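Local coordinates for protein xyloglucan-specific endo-beta-1,4-glucanase (Uncultured bacterium, PDB 4W88) that hydrolyses internal beta-1,4-glucosidic bonds in the backbone of xyloglucan, acting as a family 5 endo-glucanase, at residues D48-N56 and W326-V336; V220-Y228 and D248-I256. The protein carries 1 engineered substitution. All coordinates share one frame; numbering follows the deposited sequence.

Both contacts belong to one eight-stranded parallel beta/alpha barrel, and they illustrate two kinds of packing in it, helix on helix and strand on helix. Contact 1 joins helix 44-53, which precedes strand 57-60, to helix 329-336 near the end of the chain, so that early and late parts of the sequence meet and the ring of helices closes. Contact 2 is nested within the long span that contact 1 brackets; it packs strand 218-223 and the loop after it against helix 246-261, and the loop carries on to the glycan pocket. The two centres lie 23 Å apart and the nearest atoms about 8 Å apart, without touching. Helix 280-295 touches side chains of both.

Contact 1: residues D48-N56 and W326-V336; sequences DTVNDRGFN and WYNDDIVDAYV
In the outer helical layer of the TIM barrel, Arg53 at the end of helix 44-53 reaches into helix 329-336, a knob in the hole formed by Asp329, Val332, Asp333 and Val336. The axes of the short helical segments come within 11.7 Å of each other, at 63°, and the long arginine side chain carries the contact between them. Its chain leaves with CG anti to the backbone N (chi1 -166°) and bends at chi2, which lays the methylenes over the face of Trp326, CD 3.5 Å from Trp326 NE1. The guanidinium stands nearly perpendicular to the indole, in a cation-pi contact with its five-membered ring, while Val332 CG1 lies over one guanidinium face.

Two carboxylates grip the charged end. NH1 and NH2 of Arg53 both bind OD1 of Asp333, at 2.9 Å from NH1, and NH2 also reaches Asp329 OD1 at 2.9 Å. This salt-bridge network fixes the guanidinium's rotation, and Arg53 probably offsets the charges of the two aspartates, one helical turn apart.

The apolar part of the contact is built by Phe55, Trp326 and Val336. Phe55 and the six-membered ring of Trp326 are near parallel but slid apart, with barely any overlap; their centroids are 5.7 Å apart. Gly54 ends helix 44-53 in a Schellman motif; at its positive phi (123°) a CB would jam against Arg53 O, and it would also clash with Val336. In helix 329-336, the N-cap residue Asn328 accepts from Ile331 N through OD1. A water bridges Thr49 O and Trp326 NE1, and Val336 CG1 sits over the Phe55 ring, 3.7 Å from its centroid.

Contact 2: residues V220-Y228 and D248-I256; sequences VALHTYTPY and DITWQYNNI. With BGC (beta-D-glucopyranose), chain C.
Contact 2 is a beta-alpha unit of the TIM barrel, strand 218-223 followed by helix 246-261, in which Leu222 and the loop beyond the strand lie against the helix. Apolar contacts begin at the strand, where Leu222 and Ile256 meet tip to tip, CD1 of the leucine 3.7 Å from CG1 of the isoleucine. Further along, Pro227 CD, in a ring that follows a cis peptide bond, is 4.3 Å from Ile249 CG1. Carbon also packs on polar groups: Ile249 CG1 lies 3.6 Å from Thr226 O, and Pro227 CB 3.7 Å from Asp248 OD2.

One hydrogen bond joins the two segments: Thr226 OG1 donates to Gln252 OE1 at 2.6 Å, tilted 18° from the carbonyl plane. The glutamine reaches it because CG is anti to the backbone N (chi1 177°) and the chain continues extended. Thr224 CG2 touches the same oxygen at 3.3 Å, while the hydroxyl of Thr224 bonds to Tyr290.

Sugar contact comes from Tyr228, part of the glycan pocket. One face of its ring lies against a glucose unit, whose C3 is 3.7 Å from Tyr228 CE1. An alanine here would probably leave C3 of this glucose without the ring face that now lies against it.

Around these segments, strand 267-272 flanks strand 218-223, with Ile269 touching both Leu222 and Thr224. On the helical side, helix 280-295 packs beside helix 246-261, its Thr293 against Ile249, and Trp286 donates to Thr226 O.

Contact 1: residues D48-N56 and W326-V336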
# COMPACT_ATOMS: atom_id res chain seq x y z
N ASP A 48 -9.53 11.73 11.35
CA ASP A 48 -9.32 11.92 12.79
C ASP A 48 -9.58 10.66 13.59
O ASP A 48 -8.86 10.28 14.51
CB ASP A 48 -10.23 12.99 13.39
CG ASP A 48 -10.02 14.38 12.90
OD1 ASP A 48 -8.98 14.74 12.29
OD2 ASP A 48 -11.02 15.17 13.15
N THR A 49 -10.65 9.96 13.23
CA THR A 49 -11.10 8.80 13.99
C THR A 49 -10.08 7.68 13.88
O THR A 49 -9.78 6.97 14.86
CB THR A 49 -12.49 8.34 13.46
OG1 THR A 49 -13.42 9.42 13.52
CG2 THR A 49 -13.04 7.18 14.22
N VAL A 50 -9.56 7.50 12.67
CA VAL A 50 -8.45 6.55 12.43
C VAL A 50 -7.24 6.86 13.35
O VAL A 50 -6.76 6.00 14.09
CB VAL A 50 -8.05 6.56 10.92
CG1 VAL A 50 -6.80 5.74 10.65
CG2 VAL A 50 -9.23 6.02 10.08
N ASN A 51 -6.76 8.10 13.26
CA ASN A 51 -5.65 8.57 14.03
C ASN A 51 -5.89 8.37 15.55
O ASN A 51 -5.02 7.89 16.31
CB ASN A 51 -5.35 10.05 13.77
CG ASN A 51 -4.05 10.50 14.40
OD1 ASN A 51 -2.96 9.89 14.21
ND2 ASN A 51 -4.15 11.59 15.15
N ASP A 52 -7.07 8.76 15.99
CA ASP A 52 -7.36 8.75 17.43
C ASP A 52 -7.33 7.34 18.03
O ASP A 52 -7.04 7.15 19.24
CB ASP A 52 -8.72 9.38 17.69
CG ASP A 52 -8.76 10.90 17.46
OD1 ASP A 52 -7.70 11.59 17.46
OD2 ASP A 52 -9.94 11.39 17.35
N ARG A 53 -7.63 6.35 17.18
CA ARG A 53 -7.74 4.95 17.69
C ARG A 53 -6.35 4.41 17.84
O ARG A 53 -6.14 3.38 18.45
CB ARG A 53 -8.55 4.08 16.70
CG ARG A 53 -9.03 2.72 17.20
CD ARG A 53 -10.03 2.84 18.37
NE ARG A 53 -10.80 1.64 18.55
CZ ARG A 53 -10.39 0.61 19.22
NH1 ARG A 53 -9.20 0.57 19.79
NH2 ARG A 53 -11.15 -0.45 19.24
N GLY A 54 -5.35 5.06 17.22
CA GLY A 54 -4.00 4.55 17.27
C GLY A 54 -3.29 4.25 15.96
O GLY A 54 -2.12 3.87 15.95
N PHE A 55 -4.03 4.38 14.86
CA PHE A 55 -3.42 4.23 13.54
C PHE A 55 -2.90 5.59 13.16
O PHE A 55 -3.63 6.43 12.60
CB PHE A 55 -4.44 3.78 12.52
CG PHE A 55 -5.05 2.41 12.76
CD1 PHE A 55 -4.43 1.24 12.30
CD2 PHE A 55 -6.32 2.31 13.29
CE1 PHE A 55 -5.09 0.03 12.43
CE2 PHE A 55 -6.96 1.09 13.41
CZ PHE A 55 -6.34 -0.05 13.02
N ASN A 56 -1.62 5.83 13.49
CA ASN A 56 -1.05 7.18 13.23
C ASN A 56 -0.42 7.33 11.84
O ASN A 56 0.28 8.31 11.55
CB ASN A 56 -0.06 7.64 14.32
CG ASN A 56 1.19 6.81 14.34
OD1 ASN A 56 1.17 5.60 14.11
ND2 ASN A 56 2.31 7.49 14.60
N TRP A 326 -16.17 1.77 15.22
CA TRP A 326 -15.47 0.65 14.70
C TRP A 326 -16.40 -0.56 14.63
O TRP A 326 -17.18 -0.83 15.58
CB TRP A 326 -14.18 0.40 15.50
CG TRP A 326 -13.26 1.56 15.42
CD1 TRP A 326 -13.27 2.65 16.24
CD2 TRP A 326 -12.23 1.78 14.45
NE1 TRP A 326 -12.28 3.55 15.85
CE2 TRP A 326 -11.67 3.06 14.71
CE3 TRP A 326 -11.74 1.06 13.34
CZ2 TRP A 326 -10.61 3.59 13.93
CZ3 TRP A 326 -10.70 1.58 12.59
CH2 TRP A 326 -10.17 2.84 12.86
N TYR A 327 -16.33 -1.29 13.52
CA TYR A 327 -17.17 -2.50 13.37
C TYR A 327 -16.89 -3.60 14.41
O TYR A 327 -17.78 -4.37 14.79
CB TYR A 327 -16.96 -3.15 12.03
CG TYR A 327 -17.51 -2.40 10.83
CD1 TYR A 327 -18.89 -2.26 10.65
CD2 TYR A 327 -16.65 -1.80 9.88
CE1 TYR A 327 -19.39 -1.54 9.57
CE2 TYR A 327 -17.16 -1.12 8.77
CZ TYR A 327 -18.50 -0.99 8.65
OH TYR A 327 -19.04 -0.33 7.59
N ASN A 328 -15.63 -3.71 14.81
CA ASN A 328 -15.19 -4.80 15.67
C ASN A 328 -14.07 -4.33 16.58
O ASN A 328 -12.94 -4.27 16.17
CB ASN A 328 -14.80 -6.02 14.83
CG ASN A 328 -14.57 -7.24 15.66
OD1 ASN A 328 -13.96 -7.19 16.73
ND2 ASN A 328 -15.11 -8.35 15.21
N ASP A 329 -14.41 -3.90 17.80
CA ASP A 329 -13.40 -3.23 18.61
C ASP A 329 -12.34 -4.21 19.11
O ASP A 329 -11.21 -3.81 19.38
CB ASP A 329 -14.03 -2.54 19.82
CG ASP A 329 -14.61 -1.20 19.50
OD1 ASP A 329 -13.97 -0.39 18.82
OD2 ASP A 329 -15.74 -1.00 19.91
N ASP A 330 -12.67 -5.51 19.21
CA ASP A 330 -11.65 -6.49 19.64
C ASP A 330 -10.53 -6.69 18.59
O ASP A 330 -9.34 -6.76 18.92
CB ASP A 330 -12.30 -7.83 19.93
CG ASP A 330 -13.09 -7.86 21.23
OD1 ASP A 330 -13.06 -6.92 22.02
OD2 ASP A 330 -13.71 -8.87 21.49
N ILE A 331 -10.93 -6.81 17.32
CA ILE A 331 -9.95 -6.84 16.23
C ILE A 331 -9.09 -5.58 16.19
O ILE A 331 -7.83 -5.64 16.13
CB ILE A 331 -10.64 -7.08 14.86
CG1 ILE A 331 -11.24 -8.50 14.83
CG2 ILE A 331 -9.67 -6.90 13.69
CD1 ILE A 331 -12.04 -8.86 13.62
N VAL A 332 -9.75 -4.45 16.30
CA VAL A 332 -9.04 -3.17 16.23
C VAL A 332 -8.05 -3.00 17.37
O VAL A 332 -6.90 -2.57 17.13
CB VAL A 332 -10.01 -2.01 16.04
CG1 VAL A 332 -9.31 -0.66 16.13
CG2 VAL A 332 -10.68 -2.15 14.70
N ASP A 333 -8.48 -3.39 18.60
CA ASP A 333 -7.62 -3.29 19.76
C ASP A 333 -6.32 -4.13 19.51
O ASP A 333 -5.20 -3.72 19.84
CB ASP A 333 -8.31 -3.90 20.97
CG ASP A 333 -9.35 -3.00 21.65
OD1 ASP A 333 -9.50 -1.84 21.29
OD2 ASP A 333 -10.10 -3.51 22.53
N ALA A 334 -6.49 -5.34 18.94
CA ALA A 334 -5.31 -6.19 18.72
C ALA A 334 -4.28 -5.53 17.78
O ALA A 334 -3.05 -5.62 17.93
CB ALA A 334 -5.76 -7.51 18.15
N TYR A 335 -4.79 -4.77 16.82
CA TYR A 335 -3.91 -4.04 15.90
C TYR A 335 -3.24 -2.87 16.59
O TYR A 335 -2.03 -2.77 16.62
CB TYR A 335 -4.70 -3.49 14.70
CG TYR A 335 -5.01 -4.52 13.58
CD1 TYR A 335 -4.00 -5.32 13.04
CD2 TYR A 335 -6.31 -4.61 13.03
CE1 TYR A 335 -4.28 -6.22 12.04
CE2 TYR A 335 -6.59 -5.52 12.00
CZ TYR A 335 -5.56 -6.29 11.48
OH TYR A 335 -5.79 -7.21 10.46
N VAL A 336 -4.05 -1.97 17.13
CA VAL A 336 -3.45 -0.77 17.65
C VAL A 336 -2.56 -0.98 18.90
O VAL A 336 -1.67 -0.13 19.20
CB VAL A 336 -4.47 0.37 17.84
CG1 VAL A 336 -5.17 0.71 16.53
CG2 VAL A 336 -5.54 0.02 18.84
O HOH W 1 -11.30 6.17 17.02

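Contact 2: residues V220-Y228 and D248-I256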
# COMPACT_ATOMS: atom_id res chain seq x y z
N VAL A 220 11.22 -0.77 0.58
CA VAL A 220 10.60 -1.80 -0.22
C VAL A 220 9.24 -2.23 0.41
O VAL A 220 9.19 -2.57 1.60
CB VAL A 220 11.49 -3.02 -0.41
CG1 VAL A 220 10.74 -4.08 -1.24
CG2 VAL A 220 12.81 -2.61 -1.06
N ALA A 221 8.17 -2.12 -0.39
CA ALA A 221 6.83 -2.46 -0.02
C ALA A 221 6.52 -3.89 -0.53
O ALA A 221 6.87 -4.29 -1.68
CB ALA A 221 5.84 -1.48 -0.61
N LEU A 222 5.88 -4.62 0.37
CA LEU A 222 5.30 -5.94 0.13
C LEU A 222 3.88 -5.99 0.61
O LEU A 222 3.53 -5.28 1.52
CB LEU A 222 6.18 -7.04 0.80
CG LEU A 222 7.62 -7.00 0.36
CD1 LEU A 222 8.41 -7.86 1.28
CD2 LEU A 222 7.82 -7.44 -1.12
N HIS A 223 3.09 -6.93 0.07
CA HIS A 223 1.78 -7.21 0.60
C HIS A 223 1.75 -8.66 1.03
O HIS A 223 2.07 -9.54 0.25
CB HIS A 223 0.68 -6.99 -0.42
CG HIS A 223 0.51 -5.58 -0.84
ND1 HIS A 223 -0.32 -5.18 -1.89
CD2 HIS A 223 1.02 -4.44 -0.32
CE1 HIS A 223 -0.27 -3.87 -1.99
NE2 HIS A 223 0.51 -3.41 -1.04
N THR A 224 1.38 -8.89 2.30
CA THR A 224 1.49 -10.18 2.89
C THR A 224 0.24 -10.50 3.69
O THR A 224 0.21 -10.37 4.94
CB THR A 224 2.76 -10.43 3.72
OG1 THR A 224 2.93 -9.41 4.71
CG2 THR A 224 3.92 -10.47 2.85
N TYR A 225 -0.77 -10.87 2.97
CA TYR A 225 -2.03 -11.35 3.61
C TYR A 225 -1.93 -12.85 3.96
O TYR A 225 -2.69 -13.69 3.43
CB TYR A 225 -3.18 -11.15 2.66
CG TYR A 225 -3.58 -9.69 2.35
CD1 TYR A 225 -3.01 -8.95 1.28
CD2 TYR A 225 -4.65 -9.11 3.02
CE1 TYR A 225 -3.45 -7.66 0.98
CE2 TYR A 225 -5.13 -7.84 2.70
CZ TYR A 225 -4.53 -7.12 1.63
OH TYR A 225 -5.04 -5.89 1.34
N THR A 226 -1.00 -13.16 4.83
CA THR A 226 -0.50 -14.52 4.99
C THR A 226 -1.01 -15.14 6.29
O THR A 226 -0.90 -14.53 7.39
CB THR A 226 1.01 -14.47 5.02
OG1 THR A 226 1.45 -13.78 3.84
CG2 THR A 226 1.60 -15.84 5.09
N PRO A 227 -1.53 -16.36 6.21
CA PRO A 227 -1.72 -17.19 4.99
C PRO A 227 -3.02 -16.83 4.27
O PRO A 227 -4.04 -16.47 4.90
CB PRO A 227 -1.90 -18.64 5.55
CG PRO A 227 -1.70 -18.55 6.99
CD PRO A 227 -1.88 -17.12 7.43
N TYR A 228 -2.99 -16.92 2.94
CA TYR A 228 -4.08 -16.60 2.08
C TYR A 228 -5.35 -17.31 2.46
O TYR A 228 -6.44 -16.74 2.47
CB TYR A 228 -3.67 -16.92 0.63
CG TYR A 228 -4.77 -16.75 -0.36
CD1 TYR A 228 -5.15 -15.51 -0.77
CD2 TYR A 228 -5.41 -17.83 -0.93
CE1 TYR A 228 -6.17 -15.32 -1.66
CE2 TYR A 228 -6.41 -17.65 -1.85
CZ TYR A 228 -6.79 -16.38 -2.19
OH TYR A 228 -7.75 -16.14 -3.12
N ASP A 248 3.61 -20.68 7.97
CA ASP A 248 3.43 -20.00 6.68
C ASP A 248 3.92 -18.55 6.80
O ASP A 248 4.53 -17.98 5.85
CB ASP A 248 1.98 -20.01 6.24
CG ASP A 248 1.53 -21.39 5.74
OD1 ASP A 248 2.24 -22.38 5.78
OD2 ASP A 248 0.41 -21.48 5.28
N ILE A 249 3.60 -17.93 7.95
CA ILE A 249 4.02 -16.56 8.20
C ILE A 249 5.55 -16.50 8.35
O ILE A 249 6.23 -15.68 7.70
CB ILE A 249 3.37 -16.00 9.44
CG1 ILE A 249 1.86 -15.93 9.29
CG2 ILE A 249 3.90 -14.62 9.72
CD1 ILE A 249 1.09 -15.65 10.61
N THR A 250 6.07 -17.39 9.19
CA THR A 250 7.51 -17.48 9.48
C THR A 250 8.40 -17.71 8.28
O THR A 250 9.43 -17.03 8.13
CB THR A 250 7.75 -18.55 10.56
OG1 THR A 250 6.93 -18.22 11.69
CG2 THR A 250 9.19 -18.55 11.00
N TRP A 251 8.04 -18.67 7.46
CA TRP A 251 8.83 -19.08 6.26
C TRP A 251 8.94 -17.91 5.33
O TRP A 251 10.02 -17.59 4.85
CB TRP A 251 8.03 -20.20 5.59
CG TRP A 251 8.67 -21.16 4.67
CD1 TRP A 251 9.67 -20.92 3.76
CD2 TRP A 251 8.28 -22.55 4.48
NE1 TRP A 251 9.95 -22.07 3.05
CE2 TRP A 251 9.12 -23.08 3.46
CE3 TRP A 251 7.32 -23.39 5.08
CZ2 TRP A 251 9.03 -24.43 3.03
CZ3 TRP A 251 7.22 -24.73 4.63
CH2 TRP A 251 8.08 -25.23 3.62
N GLN A 252 7.80 -17.25 5.07
CA GLN A 252 7.78 -16.12 4.15
C GLN A 252 8.61 -14.96 4.74
O GLN A 252 9.43 -14.35 4.05
CB GLN A 252 6.36 -15.69 3.92
CG GLN A 252 6.21 -14.48 3.05
CD GLN A 252 4.75 -14.12 2.83
OE1 GLN A 252 4.04 -13.69 3.74
NE2 GLN A 252 4.31 -14.26 1.60
N TYR A 253 8.38 -14.66 6.03
CA TYR A 253 9.16 -13.61 6.68
C TYR A 253 10.66 -13.90 6.69
O TYR A 253 11.47 -12.97 6.59
CB TYR A 253 8.67 -13.43 8.10
CG TYR A 253 9.26 -12.25 8.84
CD1 TYR A 253 8.82 -10.97 8.58
CD2 TYR A 253 10.27 -12.42 9.79
CE1 TYR A 253 9.37 -9.88 9.24
CE2 TYR A 253 10.83 -11.34 10.47
CZ TYR A 253 10.35 -10.06 10.21
OH TYR A 253 10.84 -8.94 10.88
N ASN A 254 11.06 -15.16 6.81
CA ASN A 254 12.51 -15.44 6.76
C ASN A 254 13.12 -15.10 5.41
O ASN A 254 14.29 -14.73 5.32
CB ASN A 254 12.76 -16.85 7.22
CG ASN A 254 12.56 -16.98 8.73
OD1 ASN A 254 12.54 -15.98 9.48
ND2 ASN A 254 12.38 -18.17 9.18
N ASN A 255 12.34 -15.17 4.35
CA ASN A 255 12.83 -14.70 3.07
C ASN A 255 12.96 -13.17 3.02
O ASN A 255 13.93 -12.63 2.48
CB ASN A 255 11.97 -15.22 1.95
CG ASN A 255 12.30 -16.65 1.62
OD1 ASN A 255 13.43 -17.15 1.85
ND2 ASN A 255 11.35 -17.33 1.09
N ILE A 256 11.97 -12.47 3.57
CA ILE A 256 12.03 -11.03 3.68
C ILE A 256 13.29 -10.62 4.49
O ILE A 256 14.02 -9.70 4.08
CB ILE A 256 10.73 -10.48 4.28
CG1 ILE A 256 9.55 -10.75 3.30
CG2 ILE A 256 10.84 -8.98 4.49
CD1 ILE A 256 8.15 -10.62 3.88
C2 BGC C . -3.37 -16.70 -4.87
C3 BGC C . -3.25 -15.47 -3.91
C4 BGC C . -3.81 -14.37 -4.77
C5 BGC C . -4.97 -15.08 -5.51
C6 BGC C . -5.54 -14.32 -6.72
C1 BGC C . -4.74 -17.38 -5.13
O1 BGC C . -5.01 -18.76 -5.76
O2 BGC C . -2.71 -17.70 -4.25
O3 BGC C . -1.91 -15.30 -3.44
O4 BGC C . -4.74 -13.43 -4.31
O5 BGC C . -5.00 -16.41 -6.06
O6 BGC C . -6.90 -13.94 -6.41